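Local atomic coordinates of exonuclease (Laribacter hongkongensis, PDB entry 3SYY), a protein that is an alkaline exonuclease that digests double-stranded DNA with strict 5'-to-3' polarity and binds magnesium ions. Residues 139-153 with 166-180. Residues are numbered along the deposited sequence; the frame is centred on the assembly and turned at random.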
ATOM      1  N   GLN A 139      24.928  14.895  -9.125  1.00 29.45           N
ATOM      2  CA  GLN A 139      25.505  16.266  -9.154  1.00 31.14           C
ATOM      3  C   GLN A 139      25.771  16.713  -7.733  1.00 31.56           C
ATOM      4  O   GLN A 139      26.790  17.355  -7.465  1.00 32.90           O
ATOM      5  CB  GLN A 139      24.609  17.250  -9.898  1.00 29.92           C
ATOM      6  CG  GLN A 139      24.518  16.973 -11.426  1.00 33.37           C
ATOM      7  CD  GLN A 139      25.904  17.158 -12.147  1.00 33.47           C
ATOM      8  OE1 GLN A 139      26.866  17.694 -11.557  1.00 31.92           O
ATOM      9  NE2 GLN A 139      25.996  16.671 -13.389  1.00 34.11           N
ATOM     10  N   THR A 140      24.875  16.350  -6.796  1.00 30.89           N
ATOM     11  CA  THR A 140      25.079  16.664  -5.384  1.00 29.55           C
ATOM     12  C   THR A 140      26.250  15.944  -4.792  1.00 30.40           C
ATOM     13  O   THR A 140      26.984  16.504  -3.962  1.00 29.63           O
ATOM     14  CB  THR A 140      23.832  16.274  -4.536  1.00 29.85           C
ATOM     15  OG1 THR A 140      22.691  16.990  -5.030  1.00 31.50           O
ATOM     16  CG2 THR A 140      24.061  16.569  -3.046  1.00 28.79           C
ATOM     17  N   GLN A 141      26.445  14.688  -5.178  1.00 29.37           N
ATOM     18  CA  GLN A 141      27.613  13.948  -4.695  1.00 29.57           C
ATOM     19  C   GLN A 141      28.917  14.649  -5.176  1.00 30.40           C
ATOM     20  O   GLN A 141      29.875  14.790  -4.401  1.00 30.96           O
ATOM     21  CB  GLN A 141      27.586  12.510  -5.231  1.00 28.89           C
ATOM     22  CG  GLN A 141      26.674  11.570  -4.504  1.00 30.50           C
ATOM     23  CD  GLN A 141      26.349  10.319  -5.355  1.00 33.02           C
ATOM     24  OE1 GLN A 141      25.635   9.415  -4.907  1.00 35.21           O
ATOM     25  NE2 GLN A 141      26.897  10.268  -6.551  1.00 33.97           N
ATOM     26  N   MET A 142      28.895  15.118  -6.421  1.00 31.46           N
ATOM     27  CA  MET A 142      30.007  15.919  -6.997  1.00 32.99           C
ATOM     28  C   MET A 142      30.203  17.265  -6.255  1.00 33.79           C
ATOM     29  O   MET A 142      31.335  17.631  -5.901  1.00 34.81           O
ATOM     30  CB  MET A 142      29.798  16.104  -8.493  1.00 31.24           C
ATOM     31  CG  MET A 142      30.163  14.804  -9.219  1.00 31.87           C
ATOM     32  SD  MET A 142      30.095  14.886 -11.011  1.00 35.14           S
ATOM     33  CE  MET A 142      28.413  14.474 -11.434  1.00 33.87           C
ATOM     34  N   ALA A 143      29.085  17.929  -5.959  1.00 34.19           N
ATOM     35  CA  ALA A 143      29.070  19.143  -5.108  1.00 35.23           C
ATOM     36  C   ALA A 143      29.745  18.927  -3.785  1.00 35.84           C
ATOM     37  O   ALA A 143      30.619  19.734  -3.383  1.00 36.53           O
ATOM     38  CB  ALA A 143      27.676  19.635  -4.901  1.00 35.23           C
ATOM     39  N   CYS A 144      29.378  17.849  -3.097  1.00 35.84           N
ATOM     40  CA  CYS A 144      29.954  17.575  -1.789  1.00 36.01           C
ATOM     41  C   CYS A 144      31.417  17.157  -1.776  1.00 37.27           C
ATOM     42  O   CYS A 144      32.143  17.452  -0.811  1.00 37.47           O
ATOM     43  CB  CYS A 144      29.146  16.556  -1.020  1.00 35.72           C
ATOM     44  SG  CYS A 144      27.485  17.171  -0.576  1.00 34.65           S
ATOM     45  N   THR A 145      31.858  16.460  -2.818  1.00 36.51           N
ATOM     46  CA  THR A 145      33.185  15.880  -2.795  1.00 37.21           C
ATOM     47  C   THR A 145      34.181  16.671  -3.604  1.00 37.38           C
ATOM     48  O   THR A 145      35.364  16.382  -3.516  1.00 37.98           O
ATOM     49  CB  THR A 145      33.225  14.459  -3.434  1.00 37.28           C
ATOM     50  OG1 THR A 145      32.586  14.519  -4.724  1.00 33.71           O
ATOM     51  CG2 THR A 145      32.580  13.404  -2.500  1.00 37.06           C
ATOM     52  N   GLY A 146      33.711  17.576  -4.453  1.00 37.85           N
ATOM     53  CA  GLY A 146      34.611  18.269  -5.377  1.00 38.96           C
ATOM     54  C   GLY A 146      35.001  17.433  -6.599  1.00 39.73           C
ATOM     55  O   GLY A 146      35.876  17.834  -7.392  1.00 39.81           O
ATOM     56  N   ARG A 147      34.354  16.277  -6.794  1.00 38.03           N
ATOM     57  CA  ARG A 147      34.726  15.429  -7.938  1.00 35.69           C
ATOM     58  C   ARG A 147      34.173  15.896  -9.250  1.00 35.44           C
ATOM     59  O   ARG A 147      33.273  16.758  -9.311  1.00 35.13           O
ATOM     60  CB  ARG A 147      34.391  13.966  -7.686  1.00 36.02           C
ATOM     61  CG  ARG A 147      35.068  13.459  -6.458  1.00 34.38           C
ATOM     62  CD  ARG A 147      36.274  12.636  -6.828  1.00 37.46           C
ATOM     63  NE  ARG A 147      37.055  12.289  -5.651  1.00 37.61           N
ATOM     64  CZ  ARG A 147      37.822  11.208  -5.564  1.00 37.47           C
ATOM     65  NH1 ARG A 147      37.844  10.336  -6.563  1.00 36.13           N
ATOM     66  NH2 ARG A 147      38.530  10.978  -4.475  1.00 37.79           N
ATOM     67  N   GLN A 148      34.736  15.330 -10.321  1.00 34.05           N
ATOM     68  CA  GLN A 148      34.547  15.843 -11.675  1.00 32.65           C
ATOM     69  C   GLN A 148      33.556  15.013 -12.529  1.00 30.88           C
ATOM     70  O   GLN A 148      32.983  15.514 -13.481  1.00 30.73           O
ATOM     71  CB  GLN A 148      35.929  15.938 -12.381  1.00 33.84           C
ATOM     72  CG  GLN A 148      36.875  16.949 -11.724  1.00 37.09           C
ATOM     73  CD  GLN A 148      36.260  18.360 -11.604  1.00 40.98           C
ATOM     74  OE1 GLN A 148      36.177  18.901 -10.511  1.00 44.42           O
ATOM     75  NE2 GLN A 148      35.807  18.933 -12.723  1.00 41.81           N
ATOM     76  N   TRP A 149      33.343  13.747 -12.172  1.00 31.56           N
ATOM     77  CA  TRP A 149      32.307  12.918 -12.852  1.00 30.21           C
ATOM     78  C   TRP A 149      31.865  11.795 -11.942  1.00 28.43           C
ATOM     79  O   TRP A 149      32.514  11.488 -10.957  1.00 28.12           O
ATOM     80  CB  TRP A 149      32.863  12.285 -14.161  1.00 31.21           C
ATOM     81  CG  TRP A 149      34.215  11.621 -13.977  1.00 33.88           C
ATOM     82  CD1 TRP A 149      35.470  12.185 -14.228  1.00 35.87           C
ATOM     83  CD2 TRP A 149      34.477  10.277 -13.534  1.00 36.87           C
ATOM     84  NE1 TRP A 149      36.465  11.272 -13.961  1.00 34.61           N
ATOM     85  CE2 TRP A 149      35.891  10.090 -13.564  1.00 35.72           C
ATOM     86  CE3 TRP A 149      33.655   9.187 -13.186  1.00 36.14           C
ATOM     87  CZ2 TRP A 149      36.487   8.898 -13.190  1.00 35.46           C
ATOM     88  CZ3 TRP A 149      34.259   8.000 -12.810  1.00 32.63           C
ATOM     89  CH2 TRP A 149      35.660   7.861 -12.826  1.00 36.36           C
ATOM     90  N   CYS A 150      30.786  11.123 -12.332  1.00 28.69           N
ATOM     91  CA  CYS A 150      30.284   9.973 -11.565  1.00 28.21           C
ATOM     92  C   CYS A 150      29.800   8.985 -12.614  1.00 27.64           C
ATOM     93  O   CYS A 150      29.076   9.339 -13.523  1.00 26.34           O
ATOM     94  CB  CYS A 150      29.099  10.371 -10.697  1.00 28.77           C
ATOM     95  SG  CYS A 150      28.451   8.970  -9.713  1.00 28.07           S
ATOM     96  N   ASP A 151      30.263   7.756 -12.489  1.00 27.21           N
ATOM     97  CA  ASP A 151      29.811   6.679 -13.371  1.00 26.99           C
ATOM     98  C   ASP A 151      28.544   6.093 -12.714  1.00 26.66           C
ATOM     99  O   ASP A 151      28.570   5.642 -11.582  1.00 27.29           O
ATOM    100  CB  ASP A 151      30.889   5.602 -13.418  1.00 26.69           C
ATOM    101  CG  ASP A 151      31.922   5.852 -14.561  1.00 28.66           C
ATOM    102  OD1 ASP A 151      31.614   6.649 -15.476  1.00 30.84           O
ATOM    103  OD2 ASP A 151      33.030   5.286 -14.494  1.00 29.46           O
ATOM    104  N   PHE A 152      27.456   6.142 -13.433  1.00 28.04           N
ATOM    105  CA  PHE A 152      26.203   5.594 -12.940  1.00 28.17           C
ATOM    106  C   PHE A 152      26.140   4.143 -13.398  1.00 27.66           C
ATOM    107  O   PHE A 152      26.252   3.884 -14.589  1.00 27.86           O
ATOM    108  CB  PHE A 152      25.088   6.366 -13.602  1.00 27.30           C
ATOM    109  CG  PHE A 152      23.722   5.810 -13.295  1.00 29.31           C
ATOM    110  CD1 PHE A 152      23.102   4.916 -14.176  1.00 27.59           C
ATOM    111  CD2 PHE A 152      23.062   6.183 -12.126  1.00 29.64           C
ATOM    112  CE1 PHE A 152      21.797   4.405 -13.895  1.00 32.63           C
ATOM    113  CE2 PHE A 152      21.757   5.695 -11.844  1.00 29.48           C
ATOM    114  CZ  PHE A 152      21.144   4.766 -12.715  1.00 26.51           C
ATOM    115  N   VAL A 153      26.055   3.206 -12.470  1.00 26.40           N
ATOM    116  CA  VAL A 153      26.013   1.777 -12.812  1.00 25.93           C
ATOM    117  C   VAL A 153      24.614   1.278 -12.443  1.00 27.10           C
ATOM    118  O   VAL A 153      24.150   1.560 -11.324  1.00 26.50           O
ATOM    119  CB  VAL A 153      27.041   1.004 -11.975  1.00 26.74           C
ATOM    120  CG1 VAL A 153      26.907  -0.559 -12.177  1.00 26.84           C
ATOM    121  CG2 VAL A 153      28.496   1.471 -12.367  1.00 26.90           C
ATOM    122  N   PHE A 166      25.197  -2.112 -16.852  1.00 26.89           N
ATOM    123  CA  PHE A 166      25.043  -0.868 -17.591  1.00 27.61           C
ATOM    124  C   PHE A 166      25.812   0.209 -16.856  1.00 28.33           C
ATOM    125  O   PHE A 166      25.766   0.287 -15.610  1.00 25.92           O
ATOM    126  CB  PHE A 166      23.559  -0.442 -17.702  1.00 27.28           C
ATOM    127  CG  PHE A 166      23.375   0.964 -18.225  1.00 28.59           C
ATOM    128  CD1 PHE A 166      23.256   1.188 -19.570  1.00 30.19           C
ATOM    129  CD2 PHE A 166      23.379   2.062 -17.353  1.00 27.75           C
ATOM    130  CE1 PHE A 166      23.108   2.452 -20.069  1.00 31.83           C
ATOM    131  CE2 PHE A 166      23.234   3.335 -17.825  1.00 27.62           C
ATOM    132  CZ  PHE A 166      23.068   3.542 -19.183  1.00 34.30           C
ATOM    133  N   CYS A 167      26.535   1.027 -17.608  1.00 27.95           N
ATOM    134  CA  CYS A 167      27.284   2.111 -16.976  1.00 30.38           C
ATOM    135  C   CYS A 167      27.341   3.284 -17.932  1.00 31.99           C
ATOM    136  O   CYS A 167      27.530   3.094 -19.180  1.00 32.18           O
ATOM    137  CB  CYS A 167      28.657   1.660 -16.509  1.00 30.10           C
ATOM    138  SG  CYS A 167      29.719   3.004 -15.851  1.00 31.24           S
ATOM    139  N   THR A 168      27.122   4.487 -17.396  1.00 30.79           N
ATOM    140  CA  THR A 168      27.249   5.721 -18.229  1.00 31.70           C
ATOM    141  C   THR A 168      27.830   6.835 -17.344  1.00 32.44           C
ATOM    142  O   THR A 168      27.567   6.861 -16.125  1.00 32.38           O
ATOM    143  CB  THR A 168      25.923   6.131 -18.878  1.00 31.16           C
ATOM    144  OG1 THR A 168      26.141   7.112 -19.902  1.00 33.88           O
ATOM    145  CG2 THR A 168      24.889   6.709 -17.827  1.00 30.92           C
ATOM    146  N   ARG A 169      28.630   7.729 -17.940  1.00 31.80           N
ATOM    147  CA  ARG A 169      29.343   8.734 -17.159  1.00 33.31           C
ATOM    148  C   ARG A 169      28.600  10.028 -17.135  1.00 33.63           C
ATOM    149  O   ARG A 169      28.170  10.521 -18.188  1.00 33.82           O
ATOM    150  CB  ARG A 169      30.730   9.036 -17.727  1.00 34.30           C
ATOM    151  CG  ARG A 169      31.609   9.802 -16.684  1.00 34.45           C
ATOM    152  CD  ARG A 169      33.072   9.610 -16.976  1.00 33.13           C
ATOM    153  NE  ARG A 169      33.559   8.318 -16.484  1.00 35.44           N
ATOM    154  CZ  ARG A 169      34.843   7.992 -16.470  1.00 35.36           C
ATOM    155  NH1 ARG A 169      35.734   8.871 -16.908  1.00 37.66           N
ATOM    156  NH2 ARG A 169      35.242   6.826 -16.022  1.00 38.37           N
ATOM    157  N   ILE A 170      28.453  10.585 -15.935  1.00 33.42           N
ATOM    158  CA  ILE A 170      27.762  11.871 -15.801  1.00 33.86           C
ATOM    159  C   ILE A 170      28.812  12.877 -15.355  1.00 33.93           C
ATOM    160  O   ILE A 170      29.396  12.740 -14.263  1.00 33.19           O
ATOM    161  CB  ILE A 170      26.596  11.794 -14.755  1.00 33.10           C
ATOM    162  CG1 ILE A 170      25.598  10.674 -15.144  1.00 30.95           C
ATOM    163  CG2 ILE A 170      25.921  13.191 -14.613  1.00 33.41           C
ATOM    164  CD1 ILE A 170      24.792  10.905 -16.514  1.00 34.06           C
ATOM    165  N   GLU A 171      29.086  13.853 -16.216  1.00 34.62           N
ATOM    166  CA  GLU A 171      30.111  14.866 -15.940  1.00 35.85           C
ATOM    167  C   GLU A 171      29.549  15.924 -14.987  1.00 36.25           C
ATOM    168  O   GLU A 171      28.392  16.313 -15.130  1.00 36.02           O
ATOM    169  CB  GLU A 171      30.522  15.570 -17.262  1.00 36.44           C
ATOM    170  CG  GLU A 171      31.226  14.657 -18.313  1.00 39.60           C
ATOM    171  CD  GLU A 171      32.594  14.153 -17.854  1.00 43.96           C
ATOM    172  OE1 GLU A 171      32.900  12.984 -18.125  1.00 47.16           O
ATOM    173  OE2 GLU A 171      33.366  14.890 -17.186  1.00 48.57           O
ATOM    174  N   ARG A 172      30.370  16.409 -14.061  1.00 37.39           N
ATOM    175  CA  ARG A 172      30.036  17.602 -13.222  1.00 38.55           C
ATOM    176  C   ARG A 172      29.353  18.733 -13.998  1.00 39.45           C
ATOM    177  O   ARG A 172      29.876  19.176 -15.024  1.00 39.33           O
ATOM    178  CB  ARG A 172      31.307  18.136 -12.560  1.00 38.72           C
ATOM    179  CG  ARG A 172      31.078  19.330 -11.639  1.00 39.74           C
ATOM    180  CD  ARG A 172      32.342  19.708 -10.897  1.00 42.46           C
ATOM    181  NE  ARG A 172      32.030  20.657  -9.835  1.00 42.51           N
ATOM    182  CZ  ARG A 172      32.105  20.390  -8.539  1.00 42.47           C
ATOM    183  NH1 ARG A 172      32.538  19.222  -8.123  1.00 41.16           N
ATOM    184  NH2 ARG A 172      31.770  21.325  -7.648  1.00 41.83           N
ATOM    185  N   ASP A 173      28.182  19.190 -13.534  1.00 38.92           N
ATOM    186  CA  ASP A 173      27.484  20.327 -14.150  1.00 39.59           C
ATOM    187  C   ASP A 173      27.439  21.468 -13.099  1.00 40.49           C
ATOM    188  O   ASP A 173      26.616  21.443 -12.160  1.00 39.20           O
ATOM    189  CB  ASP A 173      26.078  19.930 -14.576  1.00 39.44           C
ATOM    190  CG  ASP A 173      25.328  21.047 -15.282  1.00 41.19           C
ATOM    191  OD1 ASP A 173      25.734  22.221 -15.204  1.00 42.95           O
ATOM    192  OD2 ASP A 173      24.319  20.758 -15.954  1.00 42.20           O
ATOM    193  N   ASP A 174      28.330  22.443 -13.246  1.00 39.77           N
ATOM    194  CA  ASP A 174      28.402  23.559 -12.282  1.00 41.20           C
ATOM    195  C   ASP A 174      27.139  24.421 -12.216  1.00 40.69           C
ATOM    196  O   ASP A 174      26.781  24.885 -11.141  1.00 42.20           O
ATOM    197  CB  ASP A 174      29.667  24.424 -12.509  1.00 41.73           C
ATOM    198  CG  ASP A 174      30.931  23.738 -12.030  1.00 44.11           C
ATOM    199  OD1 ASP A 174      32.016  24.061 -12.541  1.00 47.07           O
ATOM    200  OD2 ASP A 174      30.857  22.878 -11.128  1.00 46.14           O
ATOM    201  N   ALA A 175      26.450  24.609 -13.333  1.00 41.01           N
ATOM    202  CA  ALA A 175      25.177  25.325 -13.306  1.00 41.04           C
ATOM    203  C   ALA A 175      24.121  24.608 -12.489  1.00 41.41           C
ATOM    204  O   ALA A 175      23.416  25.259 -11.680  1.00 40.71           O
ATOM    205  CB  ALA A 175      24.655  25.587 -14.711  1.00 41.50           C
ATOM    206  N   LEU A 176      23.992  23.285 -12.683  1.00 39.82           N
ATOM    207  CA  LEU A 176      22.990  22.529 -11.931  1.00 38.95           C
ATOM    208  C   LEU A 176      23.380  22.487 -10.466  1.00 38.20           C
ATOM    209  O   LEU A 176      22.516  22.630  -9.593  1.00 38.11           O
ATOM    210  CB  LEU A 176      22.781  21.104 -12.479  1.00 39.47           C
ATOM    211  CG  LEU A 176      21.625  20.308 -11.822  1.00 39.70           C
ATOM    212  CD1 LEU A 176      20.321  21.089 -11.771  1.00 40.55           C
ATOM    213  CD2 LEU A 176      21.397  18.979 -12.526  1.00 38.94           C
ATOM    214  N   ILE A 177      24.663  22.266 -10.195  1.00 36.29           N
ATOM    215  CA  ILE A 177      25.148  22.306  -8.848  1.00 36.06           C
ATOM    216  C   ILE A 177      24.813  23.671  -8.158  1.00 36.37           C
ATOM    217  O   ILE A 177      24.377  23.672  -7.022  1.00 33.69           O
ATOM    218  CB  ILE A 177      26.652  21.959  -8.803  1.00 37.07           C
ATOM    219  CG1 ILE A 177      26.847  20.446  -9.058  1.00 35.24           C
ATOM    220  CG2 ILE A 177      27.310  22.378  -7.466  1.00 37.16           C
ATOM    221  CD1 ILE A 177      28.315  20.027  -9.165  1.00 36.31           C
ATOM    222  N   ALA A 178      24.982  24.799  -8.853  1.00 36.46           N
ATOM    223  CA  ALA A 178      24.745  26.099  -8.180  1.00 37.78           C
ATOM    224  C   ALA A 178      23.260  26.203  -7.840  1.00 38.31           C
ATOM    225  O   ALA A 178      22.899  26.653  -6.746  1.00 38.99           O
ATOM    226  CB  ALA A 178      25.205  27.259  -9.044  1.00 38.16           C
ATOM    227  N   GLU A 179      22.411  25.741  -8.756  1.00 38.18           N
ATOM    228  CA  GLU A 179      20.968  25.739  -8.563  1.00 39.99           C
ATOM    229  C   GLU A 179      20.532  24.805  -7.418  1.00 38.99           C
ATOM    230  O   GLU A 179      19.713  25.200  -6.583  1.00 38.77           O
ATOM    231  CB  GLU A 179      20.305  25.402  -9.886  1.00 41.41           C
ATOM    232  CG  GLU A 179      18.833  25.097  -9.871  1.00 47.36           C
ATOM    233  CD  GLU A 179      18.374  24.575 -11.241  1.00 57.10           C
ATOM    234  OE1 GLU A 179      19.068  24.856 -12.259  1.00 60.32           O
ATOM    235  OE2 GLU A 179      17.326  23.879 -11.299  1.00 60.44           O
ATOM    236  N   ILE A 180      21.127  23.612  -7.341  1.00 37.48           N
ATOM    237  CA  ILE A 180      20.908  22.680  -6.218  1.00 35.91           C
ATOM    238  C   ILE A 180      21.289  23.348  -4.894  1.00 36.45           C
ATOM    239  O   ILE A 180      20.533  23.294  -3.915  1.00 35.41           O
ATOM    240  CB  ILE A 180      21.743  21.379  -6.371  1.00 36.03           C
ATOM    241  CG1 ILE A 180      21.193  20.532  -7.532  1.00 34.78           C
ATOM    242  CG2 ILE A 180      21.718  20.544  -5.081  1.00 33.60           C
ATOM    243  CD1 ILE A 180      22.161  19.330  -7.934  1.00 29.78           C
TER
HETATM  244  O   HOH W   1      32.436  20.757  -5.121  1.00 44.74           O
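The amide of Gln-139 spans the turn between strand 166-171 and helix 174-180, and both its ends are used. Gln-139 OE1 accepts from Asp-173 N at 2.8 Å, with the donor above the carbonyl plane, while NE2 of the same amide gives to Glu-171 O at 3.0 Å, almost in the amide plane. A bend at chi2 (-64°) swings the amide toward this backbone, and its carbon stem packs on Leu-176 and Ile-180. Alongside, on this tightly packed side, Ala-143 CB meets Ile-177 CG2 at 3.8 Å, and the sulfur of Met-142 rests against the backbone of Arg-172. Extended Arg-172 leads outward from it past the end of helix 132-145: Arg-172 NH1 bonds Arg-147 O at 2.8 Å and, weakly, Met-142 O, while NE forms a salt bridge with exposed Asp-174.

The adjoining hairpin, strands 149-155 and 165-171, ends the mixed sheet of this PDDEXK-type nuclease. Cys-150/Ile-170 and Phe-152/Thr-168 are its hydrogen-bonded pairs; Cys-150 also lies beside the magnesium ligand Glu-112.

The solvent side carries exposed Arg-169 and partly exposed Trp-149, with buried Asp-151. Arg-169's guanidinium lies flat over the six-membered ring of Trp-149, planes 5° apart and CZ 3.5 Å from the centroid. Arg-169 grips Asp-151 side-on, NE to OD1 at 2.8 Å and NH2 to OD2 at 3.1 Å, so stack and salt bridge together fix the guanidinium's rotation; Tyr-75 OH also bonds OD2.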